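Local coordinates for protein rhamnosidase B (Bacillus sp., PDB 2OKX) that hydrolyses terminal alpha-L-rhamnose from rhamnosides, as a glycoside hydrolase of family 78, at residues V51-G56 / E161-P166; P63-P68 / Q617-W622; N333-A338 / K385-S390; Y762-Q767 / F795-S800. All coordinates share one frame; numbering follows the deposited sequence.

In the fold
The four contacts are spread over a large multidomain chain and none touches another. Contact 1 lies within the N-terminal domain, contact 3 within domain D2 and contact 4 within the six-hairpin helical domain. Contact 2 is the one that joins two of these domains, and it is buried, its centre about 13 Å from the centre of the chain. Contacts 1 and 2 are neighbours, with nearest atoms about 7 Å apart, and their segments alternate along the sequence. Contact 3 is nested in the loop that contact 2 closes. Contacts 1 and 4 lie on opposite sides of the chain's centre, with centres about 55 Å apart. Contacts 1 and 4 each have a glycerol, probably from the crystallisation liquor, bound beside them.

Contact 1 of 4, residues V51-G56 / E161-P166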
loop_
_atom_site.group_PDB
_atom_site.type_symbol
_atom_site.label_atom_id
_atom_site.label_comp_id
_atom_site.label_asym_id
_atom_site.label_seq_id
_atom_site.Cartn_x
_atom_site.Cartn_y
_atom_site.Cartn_z
ATOM N N VAL A 51 17.192 -0.235 10.459
ATOM C CA VAL A 51 17.600 1.161 10.341
ATOM C C VAL A 51 19.085 1.113 10.727
ATOM O O VAL A 51 19.430 0.735 11.850
ATOM C CB VAL A 51 16.857 2.089 11.312
ATOM C CG1 VAL A 51 17.415 3.502 11.177
ATOM C CG2 VAL A 51 15.359 2.089 11.006
ATOM N N LEU A 52 19.955 1.484 9.793
ATOM C CA LEU A 52 21.400 1.434 10.011
ATOM C C LEU A 52 22.072 2.738 10.428
ATOM O O LEU A 52 21.816 3.798 9.848
ATOM C CB LEU A 52 22.085 0.915 8.744
ATOM C CG LEU A 52 23.618 0.959 8.693
ATOM C CD1 LEU A 52 24.196 -0.043 9.690
ATOM C CD2 LEU A 52 24.091 0.638 7.277
ATOM N N PHE A 53 22.947 2.637 11.430
ATOM C CA PHE A 53 23.703 3.775 11.938
ATOM C C PHE A 53 25.194 3.442 11.922
ATOM O O PHE A 53 25.600 2.351 12.329
ATOM C CB PHE A 53 23.311 4.110 13.380
ATOM C CG PHE A 53 21.883 4.534 13.550
ATOM C CD1 PHE A 53 20.873 3.586 13.679
ATOM C CD2 PHE A 53 21.548 5.883 13.613
ATOM C CE1 PHE A 53 19.550 3.976 13.873
ATOM C CE2 PHE A 53 20.229 6.283 13.806
ATOM C CZ PHE A 53 19.229 5.328 13.936
ATOM N N VAL A 54 26.007 4.374 11.437
ATOM C CA VAL A 54 27.450 4.175 11.406
ATOM C C VAL A 54 28.060 5.357 12.138
ATOM O O VAL A 54 28.000 6.494 11.668
ATOM C CB VAL A 54 27.998 4.116 9.969
ATOM C CG1 VAL A 54 29.508 3.929 10.001
ATOM C CG2 VAL A 54 27.348 2.966 9.209
ATOM N N ASN A 55 28.632 5.077 13.304
ATOM C CA ASN A 55 29.235 6.101 14.138
ATOM C C ASN A 55 28.201 7.140 14.541
ATOM O O ASN A 55 28.498 8.329 14.635
ATOM C CB ASN A 55 30.418 6.761 13.421
ATOM C CG ASN A 55 31.641 5.871 13.397
ATOM O OD1 ASN A 55 32.032 5.317 14.424
ATOM N ND2 ASN A 55 32.256 5.730 12.229
ATOM N N GLY A 56 26.978 6.671 14.777
ATOM C CA GLY A 56 25.905 7.552 15.198
ATOM C C GLY A 56 25.084 8.152 14.076
ATOM O O GLY A 56 23.975 8.628 14.306
ATOM N N GLU A 161 18.116 7.328 24.653
ATOM C CA GLU A 161 18.250 8.165 23.462
ATOM C C GLU A 161 19.538 8.041 22.653
ATOM O O GLU A 161 19.495 8.048 21.423
ATOM C CB GLU A 161 18.028 9.636 23.838
ATOM C CG GLU A 161 19.134 10.246 24.688
ATOM C CD GLU A 161 18.737 11.576 25.308
ATOM O OE1 GLU A 161 17.899 11.574 26.235
ATOM O OE2 GLU A 161 19.259 12.623 24.865
ATOM N N ASP A 162 20.680 7.924 23.326
ATOM C CA ASP A 162 21.955 7.830 22.622
ATOM C C ASP A 162 22.474 6.412 22.399
ATOM O O ASP A 162 23.676 6.218 22.223
ATOM C CB ASP A 162 23.027 8.635 23.366
ATOM C CG ASP A 162 22.623 10.082 23.590
ATOM O OD1 ASP A 162 22.088 10.709 22.651
ATOM O OD2 ASP A 162 22.851 10.599 24.705
ATOM N N TRP A 163 21.580 5.428 22.376
ATOM C CA TRP A 163 21.989 4.037 22.193
ATOM C C TRP A 163 22.774 3.747 20.913
ATOM O O TRP A 163 23.482 2.741 20.830
ATOM C CB TRP A 163 20.769 3.109 22.242
ATOM C CG TRP A 163 19.868 3.211 21.037
ATOM C CD1 TRP A 163 18.789 4.032 20.883
ATOM C CD2 TRP A 163 19.990 2.474 19.814
ATOM N NE1 TRP A 163 18.230 3.854 19.640
ATOM C CE2 TRP A 163 18.947 2.904 18.963
ATOM C CE3 TRP A 163 20.877 1.493 19.354
ATOM C CZ2 TRP A 163 18.769 2.386 17.673
ATOM C CZ3 TRP A 163 20.700 0.976 18.072
ATOM C CH2 TRP A 163 19.652 1.426 17.247
ATOM N N ALA A 164 22.652 4.618 19.914
ATOM C CA ALA A 164 23.344 4.408 18.648
ATOM C C ALA A 164 24.646 5.187 18.509
ATOM O O ALA A 164 25.369 5.018 17.526
ATOM C CB ALA A 164 22.414 4.749 17.488
ATOM N N LEU A 165 24.955 6.030 19.489
ATOM C CA LEU A 165 26.172 6.832 19.430
ATOM C C LEU A 165 27.428 6.059 19.822
ATOM O O LEU A 165 27.382 5.156 20.655
ATOM C CB LEU A 165 26.027 8.075 20.312
ATOM C CG LEU A 165 24.870 9.009 19.945
ATOM C CD1 LEU A 165 24.898 10.233 20.845
ATOM C CD2 LEU A 165 24.978 9.422 18.482
ATOM N N PRO A 166 28.570 6.403 19.210
ATOM C CA PRO A 166 29.864 5.763 19.467
ATOM C C PRO A 166 30.280 5.751 20.938
ATOM O O PRO A 166 30.844 4.769 21.423
ATOM C CB PRO A 166 30.825 6.582 18.608
ATOM C CG PRO A 166 29.971 6.965 17.438
ATOM C CD PRO A 166 28.685 7.382 18.113
HETATM O O HOH W 1 26.401 3.984 15.151
#
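Phe53 lies against Trp163 and Ala164 where a beta hairpin of the N-terminal domain meets a long loop. The hairpin pairs strands 49-54 and 57-62 at one edge of a seven-stranded antiparallel sheet. Asn55 and Gly56 make its bend, and their backbone angles fit a type I' turn. The loop has a type I turn of its own, closed by Leu165 N to Asp162 O at 3.0 Å.

Phe53 CB points toward the loop and sets CG beside the backbone N (chi1 -63°). Phe53 CG is 4.0 Å from Ala164 CB. That methyl sits over one face of the ring, off toward the rim at CG and CD2, as a CH-pi contact. Farther out, Phe53 CE1 meets Trp163 CZ2 at 4.2 Å, where the two rings come together obliquely with planes at 73°. The Ala164 methyl also lies over the Trp163 ring, so it fills the angle between the two aromatics.

At the bend, Pro166 CG packs on Asn55 C at 3.4 Å. A serine in place of Pro166 would probably open a gap over the Asn55 carbonyl and give the end of the loop more freedom to move. Asn55 ND2 bonds to Gln81 O, and Asn55 OD1 to Thr89 N of strand 87-96.

No direct hydrogen bond crosses the contact. Water 1 supplies the polar link: it accepts from Gly56 N at 2.8 Å and donates to Ala164 O at 2.8 Å. Alongside it, Gly56 CA makes a CA-H...O contact with Ala164 O at 3.5 Å.

Contact 2 of 4, residues P63-P68 / Q617-W622; sequences PVRSWP and QVPSAW
Trp67 and Pro619 carry the apolar part of this buried contact. Pro619 CB stands over one face of the Trp67 indole, 3.6 Å from the centroid of the five-membered ring and 15° off its normal, as a CH-pi contact. The six-membered ring reaches on to Val618, with Trp67 CZ2 3.5 Å from Val618 CB. Arg65 CG lies between its backbone N and carbonyl carbon (chi1 67°), which brings Arg65 CG to 3.4 Å from Pro619 CD; the chain then bends at chi3. The peptide bond before Pro619 is cis.

Segment 63-68 belongs to the beta-rich N-terminal domain and segment 617-622 to the six-hairpin helical domain, so the contact joins the two across 548 intervening residues.

The polar part is indirect. Water 2, in the guanidinium plane at its edge, accepts from Arg65 NH1 at 3.0 Å and donates to Val618 O at 2.9 Å. The same guanidinium makes salt bridges to Asp563 and Glu562, which probably fix its orientation. Trp67 NE1 bonds to Leu603 O.

Within 617-622, Ser620 OG donates to Gln617 OE1 at 2.7 Å. Ser620 OG also accepts from Trp622 N at 2.9 Å, which makes an ST turn. Ser620 N is buried near Trp67 CH2 and has no polar partner in the model.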
loop_
_atom_site.group_PDB
_atom_site.type_symbol
_atom_site.label_atom_id
_atom_site.label_comp_id
_atom_site.label_asym_id
_atom_site.label_seq_id
_atom_site.Cartn_x
_atom_site.Cartn_y
_atom_site.Cartn_z
ATOM N N PRO A 63 15.543 -4.265 4.683
ATOM C CA PRO A 63 15.984 -4.493 3.305
ATOM C C PRO A 63 14.766 -4.297 2.403
ATOM O O PRO A 63 13.682 -3.996 2.894
ATOM C CB PRO A 63 16.439 -5.945 3.338
ATOM C CG PRO A 63 15.420 -6.564 4.261
ATOM C CD PRO A 63 15.342 -5.544 5.390
ATOM N N VAL A 64 14.936 -4.452 1.096
ATOM C CA VAL A 64 13.796 -4.323 0.197
ATOM C C VAL A 64 12.936 -5.555 0.470
ATOM O O VAL A 64 13.420 -6.526 1.057
ATOM C CB VAL A 64 14.237 -4.294 -1.284
ATOM C CG1 VAL A 64 15.071 -3.041 -1.551
ATOM C CG2 VAL A 64 15.033 -5.541 -1.628
ATOM N N ARG A 65 11.671 -5.528 0.068
ATOM C CA ARG A 65 10.809 -6.676 0.331
ATOM C C ARG A 65 11.313 -7.910 -0.409
ATOM O O ARG A 65 11.720 -7.830 -1.572
ATOM C CB ARG A 65 9.354 -6.357 -0.035
ATOM C CG ARG A 65 9.068 -6.137 -1.511
ATOM C CD ARG A 65 7.731 -5.412 -1.672
ATOM N NE ARG A 65 7.839 -4.008 -1.265
ATOM C CZ ARG A 65 6.806 -3.226 -0.968
ATOM N NH1 ARG A 65 5.571 -3.705 -1.024
ATOM N NH2 ARG A 65 7.010 -1.954 -0.629
ATOM N N SER A 66 11.295 -9.051 0.277
ATOM C CA SER A 66 11.787 -10.301 -0.305
ATOM C C SER A 66 10.969 -11.540 0.033
ATOM O O SER A 66 10.150 -11.538 0.951
ATOM C CB SER A 66 13.207 -10.603 0.194
ATOM O OG SER A 66 14.012 -9.452 0.319
ATOM N N TRP A 67 11.204 -12.597 -0.741
ATOM C CA TRP A 67 10.613 -13.901 -0.462
ATOM C C TRP A 67 11.770 -14.406 0.407
ATOM O O TRP A 67 12.934 -14.284 0.016
ATOM C CB TRP A 67 10.529 -14.788 -1.711
ATOM C CG TRP A 67 9.541 -14.373 -2.754
ATOM C CD1 TRP A 67 9.815 -13.785 -3.959
ATOM C CD2 TRP A 67 8.121 -14.565 -2.716
ATOM N NE1 TRP A 67 8.655 -13.604 -4.672
ATOM C CE2 TRP A 67 7.600 -14.072 -3.935
ATOM C CE3 TRP A 67 7.237 -15.105 -1.771
ATOM C CZ2 TRP A 67 6.235 -14.105 -4.234
ATOM C CZ3 TRP A 67 5.879 -15.138 -2.069
ATOM C CH2 TRP A 67 5.392 -14.640 -3.294
ATOM N N PRO A 68 11.482 -14.943 1.599
ATOM C CA PRO A 68 12.583 -15.427 2.440
ATOM C C PRO A 68 13.598 -16.330 1.729
ATOM O O PRO A 68 14.774 -16.346 2.092
ATOM C CB PRO A 68 11.850 -16.141 3.569
ATOM C CG PRO A 68 10.633 -15.273 3.743
ATOM C CD PRO A 68 10.194 -15.028 2.309
ATOM N N GLN A 617 -0.304 -10.113 -5.714
ATOM C CA GLN A 617 0.552 -9.162 -5.004
ATOM C C GLN A 617 1.687 -9.981 -4.386
ATOM O O GLN A 617 1.455 -11.075 -3.869
ATOM C CB GLN A 617 -0.221 -8.349 -3.940
ATOM C CG GLN A 617 -1.446 -9.010 -3.327
ATOM C CD GLN A 617 -1.097 -10.023 -2.257
ATOM O OE1 GLN A 617 -0.500 -9.685 -1.232
ATOM N NE2 GLN A 617 -1.473 -11.275 -2.489
ATOM N N VAL A 618 2.913 -9.467 -4.476
ATOM C CA VAL A 618 4.091 -10.176 -3.972
ATOM C C VAL A 618 5.186 -9.230 -3.462
ATOM O O VAL A 618 5.170 -8.036 -3.764
ATOM C CB VAL A 618 4.724 -11.038 -5.097
ATOM C CG1 VAL A 618 3.703 -12.016 -5.658
ATOM C CG2 VAL A 618 5.247 -10.126 -6.214
ATOM N N PRO A 619 6.119 -9.741 -2.634
ATOM C CA PRO A 619 6.168 -11.114 -2.109
ATOM C C PRO A 619 5.210 -11.064 -0.926
ATOM O O PRO A 619 5.385 -10.242 -0.024
ATOM C CB PRO A 619 7.627 -11.274 -1.695
ATOM C CG PRO A 619 7.989 -9.892 -1.238
ATOM C CD PRO A 619 7.349 -9.004 -2.288
ATOM N N SER A 620 4.194 -11.924 -0.933
ATOM C CA SER A 620 3.181 -11.873 0.115
ATOM C C SER A 620 2.742 -13.192 0.735
ATOM O O SER A 620 2.884 -14.261 0.136
ATOM C CB SER A 620 1.945 -11.156 -0.437
ATOM O OG SER A 620 0.857 -11.213 0.465
ATOM N N ALA A 621 2.188 -13.090 1.940
ATOM C CA ALA A 621 1.693 -14.250 2.668
ATOM C C ALA A 621 0.213 -14.460 2.362
ATOM O O ALA A 621 -0.409 -15.378 2.892
ATOM C CB ALA A 621 1.905 -14.063 4.169
ATOM N N TRP A 622 -0.361 -13.598 1.526
ATOM C CA TRP A 622 -1.763 -13.759 1.145
ATOM C C TRP A 622 -1.767 -14.492 -0.189
ATOM O O TRP A 622 -1.461 -13.905 -1.227
ATOM C CB TRP A 622 -2.486 -12.411 0.990
ATOM C CG TRP A 622 -3.928 -12.556 0.510
ATOM C CD1 TRP A 622 -4.708 -13.685 0.581
ATOM C CD2 TRP A 622 -4.763 -11.534 -0.065
ATOM N NE1 TRP A 622 -5.967 -13.427 0.090
ATOM C CE2 TRP A 622 -6.030 -12.118 -0.313
ATOM C CE3 TRP A 622 -4.565 -10.185 -0.392
ATOM C CZ2 TRP A 622 -7.095 -11.397 -0.873
ATOM C CZ3 TRP A 622 -5.625 -9.465 -0.949
ATOM C CH2 TRP A 622 -6.873 -10.074 -1.183
HETATM O O HOH W 2 4.242 -6.367 -1.530
#

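Contact 3 of 4, residues N333-A338 / K385-S390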
loop_
_atom_site.group_PDB
_atom_site.type_symbol
_atom_site.label_atom_id
_atom_site.label_comp_id
_atom_site.label_asym_id
_atom_site.label_seq_id
_atom_site.Cartn_x
_atom_site.Cartn_y
_atom_site.Cartn_z
ATOM N N ASN A 333 -5.687 -11.429 33.735
ATOM C CA ASN A 333 -4.380 -11.476 33.093
ATOM C C ASN A 333 -3.906 -10.079 32.702
ATOM O O ASN A 333 -2.883 -9.932 32.035
ATOM C CB ASN A 333 -4.405 -12.386 31.857
ATOM C CG ASN A 333 -5.185 -11.791 30.695
ATOM O OD1 ASN A 333 -5.126 -12.303 29.575
ATOM N ND2 ASN A 333 -5.923 -10.718 30.954
ATOM N N GLY A 334 -4.650 -9.059 33.121
ATOM C CA GLY A 334 -4.276 -7.691 32.803
ATOM C C GLY A 334 -5.207 -6.991 31.825
ATOM O O GLY A 334 -5.357 -5.770 31.872
ATOM N N VAL A 335 -5.826 -7.759 30.933
ATOM C CA VAL A 335 -6.749 -7.209 29.942
ATOM C C VAL A 335 -8.179 -7.392 30.448
ATOM O O VAL A 335 -8.612 -8.514 30.703
ATOM C CB VAL A 335 -6.588 -7.932 28.585
ATOM C CG1 VAL A 335 -7.564 -7.368 27.571
ATOM C CG2 VAL A 335 -5.157 -7.787 28.097
ATOM N N PRO A 336 -8.930 -6.288 30.593
ATOM C CA PRO A 336 -10.314 -6.291 31.075
ATOM C C PRO A 336 -11.362 -6.876 30.133
ATOM O O PRO A 336 -12.562 -6.722 30.363
ATOM C CB PRO A 336 -10.572 -4.818 31.367
ATOM C CG PRO A 336 -9.799 -4.143 30.278
ATOM C CD PRO A 336 -8.490 -4.915 30.284
ATOM N N LEU A 337 -10.911 -7.541 29.077
ATOM C CA LEU A 337 -11.826 -8.147 28.120
ATOM C C LEU A 337 -11.497 -9.620 27.973
ATOM O O LEU A 337 -10.386 -10.055 28.271
ATOM C CB LEU A 337 -11.697 -7.483 26.738
ATOM C CG LEU A 337 -11.892 -5.974 26.602
ATOM C CD1 LEU A 337 -11.644 -5.555 25.162
ATOM C CD2 LEU A 337 -13.290 -5.598 27.023
ATOM N N ALA A 338 -12.478 -10.380 27.508
ATOM C CA ALA A 338 -12.309 -11.804 27.270
ATOM C C ALA A 338 -13.050 -12.106 25.978
ATOM O O ALA A 338 -13.914 -11.337 25.562
ATOM C CB ALA A 338 -12.910 -12.607 28.416
ATOM N N LYS A 385 -12.393 -17.243 27.166
ATOM C CA LYS A 385 -10.932 -17.217 27.181
ATOM C C LYS A 385 -10.355 -15.833 27.486
ATOM O O LYS A 385 -10.963 -14.810 27.175
ATOM C CB LYS A 385 -10.391 -17.657 25.819
ATOM C CG LYS A 385 -11.163 -18.779 25.137
ATOM C CD LYS A 385 -10.851 -20.137 25.729
ATOM C CE LYS A 385 -11.511 -21.235 24.906
ATOM N NZ LYS A 385 -11.078 -21.169 23.477
ATOM N N PRO A 386 -9.165 -15.788 28.100
ATOM C CA PRO A 386 -8.563 -14.488 28.402
ATOM C C PRO A 386 -8.029 -13.897 27.097
ATOM O O PRO A 386 -7.759 -14.632 26.146
ATOM C CB PRO A 386 -7.448 -14.846 29.378
ATOM C CG PRO A 386 -7.014 -16.187 28.889
ATOM C CD PRO A 386 -8.332 -16.885 28.621
ATOM N N PHE A 387 -7.886 -12.577 27.054
ATOM C CA PHE A 387 -7.389 -11.894 25.862
ATOM C C PHE A 387 -5.868 -11.813 25.921
ATOM O O PHE A 387 -5.319 -11.277 26.878
ATOM C CB PHE A 387 -7.970 -10.484 25.799
ATOM C CG PHE A 387 -8.142 -9.961 24.403
ATOM C CD1 PHE A 387 -9.410 -9.874 23.835
ATOM C CD2 PHE A 387 -7.039 -9.584 23.646
ATOM C CE1 PHE A 387 -9.580 -9.417 22.527
ATOM C CE2 PHE A 387 -7.194 -9.125 22.336
ATOM C CZ PHE A 387 -8.469 -9.043 21.776
ATOM N N GLU A 388 -5.183 -12.348 24.912
ATOM C CA GLU A 388 -3.723 -12.305 24.903
ATOM C C GLU A 388 -3.255 -10.848 24.988
ATOM O O GLU A 388 -3.553 -10.038 24.115
ATOM C CB GLU A 388 -3.161 -12.966 23.638
ATOM C CG GLU A 388 -1.639 -13.108 23.670
ATOM C CD GLU A 388 -1.058 -13.773 22.432
ATOM O OE1 GLU A 388 0.184 -13.929 22.369
ATOM O OE2 GLU A 388 -1.830 -14.139 21.521
ATOM N N PRO A 389 -2.516 -10.503 26.054
ATOM C CA PRO A 389 -1.991 -9.155 26.303
ATOM C C PRO A 389 -1.325 -8.438 25.126
ATOM O O PRO A 389 -1.584 -7.262 24.893
ATOM C CB PRO A 389 -1.020 -9.379 27.457
ATOM C CG PRO A 389 -1.690 -10.476 28.229
ATOM C CD PRO A 389 -2.101 -11.426 27.127
ATOM N N SER A 390 -0.470 -9.142 24.392
ATOM C CA SER A 390 0.234 -8.538 23.265
ATOM C C SER A 390 -0.681 -8.134 22.103
ATOM O O SER A 390 -0.264 -7.399 21.204
ATOM C CB SER A 390 1.329 -9.483 22.762
ATOM O OG SER A 390 0.784 -10.695 22.270
HETATM O O HOH W 3 -8.152 -11.176 29.286
#
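Val335 lays CG1 against the base of the Phe387 side chain, 3.6 Å from Phe387 CB. Its chi1 of 179° sets CG1 anti to the backbone N. Val335 CG2 lies 3.9 Å from Pro389 CA, at the start of a 3-10 segment. Phe387 CB also lies 3.5 Å from Leu337 O. The Phe387 ring continues past Val335 and Leu337 toward Leu223 and Leu225, which help to bury it.

Asn333 covers the outer end of the contact. Its side chain crosses Pro386 at about a right angle, with Asn333 CG 4.0 Å from Pro386 CB. The amide is probably modelled the wrong way round, so the roles of its oxygen and nitrogen are uncertain. With an alanine in place of Asn333, Pro386 CB would probably lose its amide cover and the Phe387 carbonyl a possible polar partner.

At the other end, 333-338 leads into strand 338-340 of a domain D2 sheet, and 385-390 leaves strand 384-386. These strands run antiparallel, and Lys385 and Thr339 share a backbone hydrogen bond. Ala338 CB comes within 3.2 Å of Lys385 O. Leading away from this pair, the two backbones are linked by water 3, which donates to Leu337 O at 2.7 Å and accepts from Phe387 N at 2.6 Å.

The side-chain contacts among Val335, Leu337, Phe387 and Pro389 are apolar, and the bridging water satisfies two backbone groups that do not pair with each other.

Contact 4 of 4, residues Y762-Q767 / F795-S800; sequences YSMQTQ and FVQIGS
Tyr762 covers one face of the Phe795 ring with its CB; Tyr762 CB is 3.4 Å from Phe795 CE2. Its chi1 of -65° puts CG beside the backbone N and turns the phenol away from the contact. The Tyr762 and Phe795 rings are therefore slid apart and barely overlap, with planes at 26° and centroids 5.9 Å apart. Met764 reaches the edge of the Phe795 ring. Its chain bends at chi2 and chi3, and Met764 SD ends near the ring plane, 4.3 Å from Phe795 CD1. Gln767 also bends, at chi2. Gln767 CG is 4.1 Å from Phe795 CE1, while NE2 turns back to Ser763 O and also bonds to Tyr748 O.

Ser763 packs tightly on Val796, with Ser763 CB 3.4 Å from Val796 CB. Its OG stands between the backbone N and the carbonyl carbon (chi1 63°). There Ser763 OG accepts a weak but straight bond from Thr766 N at 3.4 Å, which makes Ser763 the N-cap of helix 764-772. Ser763 OG bonds to Asp750 as well. Gln797 CB points away from 762-767, but the bent chain brings NE2 back to Phe795 O.

Two backbone bonds fix the pairing. Val796 N donates to Tyr762 O at 2.7 Å. Met764 N donates to Val796 O at 2.9 Å, so this first-turn N-H finds its acceptor in the loop. A single backbone bridge thus ties the start of helix 764-772 to the loop between helices 778-789 and 801-813, in the (alpha/alpha)6 barrel, the fold of the six-hairpin glycosidases and of the catalytic domain of family 78.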
loop_
_atom_site.group_PDB
_atom_site.type_symbol
_atom_site.label_atom_id
_atom_site.label_comp_id
_atom_site.label_asym_id
_atom_site.label_seq_id
_atom_site.Cartn_x
_atom_site.Cartn_y
_atom_site.Cartn_z
ATOM N N TYR A 762 -24.745 -6.009 -18.930
ATOM C CA TYR A 762 -23.839 -5.505 -19.956
ATOM C C TYR A 762 -23.054 -4.313 -19.423
ATOM O O TYR A 762 -23.625 -3.384 -18.846
ATOM C CB TYR A 762 -24.634 -5.105 -21.196
ATOM C CG TYR A 762 -25.314 -6.281 -21.854
ATOM C CD1 TYR A 762 -24.610 -7.127 -22.710
ATOM C CD2 TYR A 762 -26.648 -6.582 -21.579
ATOM C CE1 TYR A 762 -25.215 -8.246 -23.276
ATOM C CE2 TYR A 762 -27.265 -7.702 -22.137
ATOM C CZ TYR A 762 -26.542 -8.529 -22.983
ATOM O OH TYR A 762 -27.142 -9.641 -23.530
ATOM N N SER A 763 -21.741 -4.341 -19.623
ATOM C CA SER A 763 -20.883 -3.268 -19.136
ATOM C C SER A 763 -19.965 -2.706 -20.210
ATOM O O SER A 763 -19.634 -3.381 -21.183
ATOM C CB SER A 763 -20.031 -3.781 -17.976
ATOM O OG SER A 763 -19.164 -4.812 -18.419
ATOM N N MET A 764 -19.561 -1.455 -20.028
ATOM C CA MET A 764 -18.648 -0.812 -20.963
ATOM C C MET A 764 -17.313 -1.537 -20.889
ATOM O O MET A 764 -16.628 -1.709 -21.898
ATOM C CB MET A 764 -18.445 0.653 -20.586
ATOM C CG MET A 764 -19.541 1.574 -21.072
ATOM S SD MET A 764 -19.630 1.525 -22.872
ATOM C CE MET A 764 -18.021 2.193 -23.305
ATOM N N GLN A 765 -16.960 -1.965 -19.677
ATOM C CA GLN A 765 -15.705 -2.660 -19.426
ATOM C C GLN A 765 -15.461 -3.845 -20.357
ATOM O O GLN A 765 -14.427 -3.928 -21.020
ATOM C CB GLN A 765 -15.649 -3.141 -17.967
ATOM C CG GLN A 765 -15.480 -2.037 -16.912
ATOM C CD GLN A 765 -16.789 -1.404 -16.463
ATOM O OE1 GLN A 765 -16.836 -0.717 -15.440
ATOM N NE2 GLN A 765 -17.855 -1.627 -17.223
ATOM N N THR A 766 -16.411 -4.772 -20.397
ATOM C CA THR A 766 -16.266 -5.950 -21.239
ATOM C C THR A 766 -16.107 -5.595 -22.711
ATOM O O THR A 766 -15.323 -6.221 -23.420
ATOM C CB THR A 766 -17.467 -6.895 -21.067
ATOM O OG1 THR A 766 -17.530 -7.328 -19.701
ATOM C CG2 THR A 766 -17.323 -8.116 -21.975
ATOM N N GLN A 767 -16.848 -4.588 -23.162
ATOM C CA GLN A 767 -16.780 -4.161 -24.555
ATOM C C GLN A 767 -15.409 -3.553 -24.857
ATOM O O GLN A 767 -14.800 -3.853 -25.887
ATOM C CB GLN A 767 -17.873 -3.129 -24.852
ATOM C CG GLN A 767 -19.260 -3.489 -24.335
ATOM C CD GLN A 767 -19.637 -4.938 -24.592
ATOM O OE1 GLN A 767 -19.480 -5.447 -25.703
ATOM N NE2 GLN A 767 -20.149 -5.607 -23.561
ATOM N N PHE A 795 -25.678 0.430 -19.772
ATOM C CA PHE A 795 -24.551 -0.448 -19.486
ATOM C C PHE A 795 -23.901 -0.051 -18.171
ATOM O O PHE A 795 -24.029 1.092 -17.726
ATOM C CB PHE A 795 -23.486 -0.350 -20.583
ATOM C CG PHE A 795 -23.804 -1.126 -21.829
ATOM C CD1 PHE A 795 -22.838 -1.279 -22.820
ATOM C CD2 PHE A 795 -25.056 -1.700 -22.021
ATOM C CE1 PHE A 795 -23.111 -1.993 -23.982
ATOM C CE2 PHE A 795 -25.338 -2.416 -23.182
ATOM C CZ PHE A 795 -24.363 -2.562 -24.164
ATOM N N VAL A 796 -23.212 -1.001 -17.549
ATOM C CA VAL A 796 -22.498 -0.717 -16.312
ATOM C C VAL A 796 -21.396 0.237 -16.770
ATOM O O VAL A 796 -20.826 0.046 -17.842
ATOM C CB VAL A 796 -21.867 -1.998 -15.716
ATOM C CG1 VAL A 796 -20.963 -1.642 -14.544
ATOM C CG2 VAL A 796 -22.964 -2.949 -15.254
ATOM N N GLN A 797 -21.105 1.262 -15.976
ATOM C CA GLN A 797 -20.084 2.238 -16.345
ATOM C C GLN A 797 -18.731 1.984 -15.683
ATOM O O GLN A 797 -18.636 1.225 -14.716
ATOM C CB GLN A 797 -20.568 3.647 -15.994
ATOM C CG GLN A 797 -21.889 4.039 -16.650
ATOM C CD GLN A 797 -21.814 4.038 -18.168
ATOM O OE1 GLN A 797 -20.935 4.661 -18.756
ATOM N NE2 GLN A 797 -22.746 3.339 -18.808
ATOM N N ILE A 798 -17.689 2.624 -16.213
ATOM C CA ILE A 798 -16.337 2.488 -15.677
ATOM C C ILE A 798 -16.318 3.047 -14.259
ATOM O O ILE A 798 -16.771 4.169 -14.022
ATOM C CB ILE A 798 -15.315 3.251 -16.554
ATOM C CG1 ILE A 798 -15.204 2.571 -17.924
ATOM C CG2 ILE A 798 -13.952 3.292 -15.864
ATOM C CD1 ILE A 798 -14.236 3.248 -18.869
ATOM N N GLY A 799 -15.790 2.267 -13.319
ATOM C CA GLY A 799 -15.773 2.709 -11.936
ATOM C C GLY A 799 -14.461 3.196 -11.351
ATOM O O GLY A 799 -14.429 3.620 -10.196
ATOM N N SER A 800 -13.376 3.140 -12.120
ATOM C CA SER A 800 -12.088 3.598 -11.605
ATOM C C SER A 800 -11.201 4.131 -12.719
ATOM O O SER A 800 -11.330 3.723 -13.877
ATOM C CB SER A 800 -11.353 2.451 -10.914
ATOM O OG SER A 800 -10.953 1.476 -11.865
#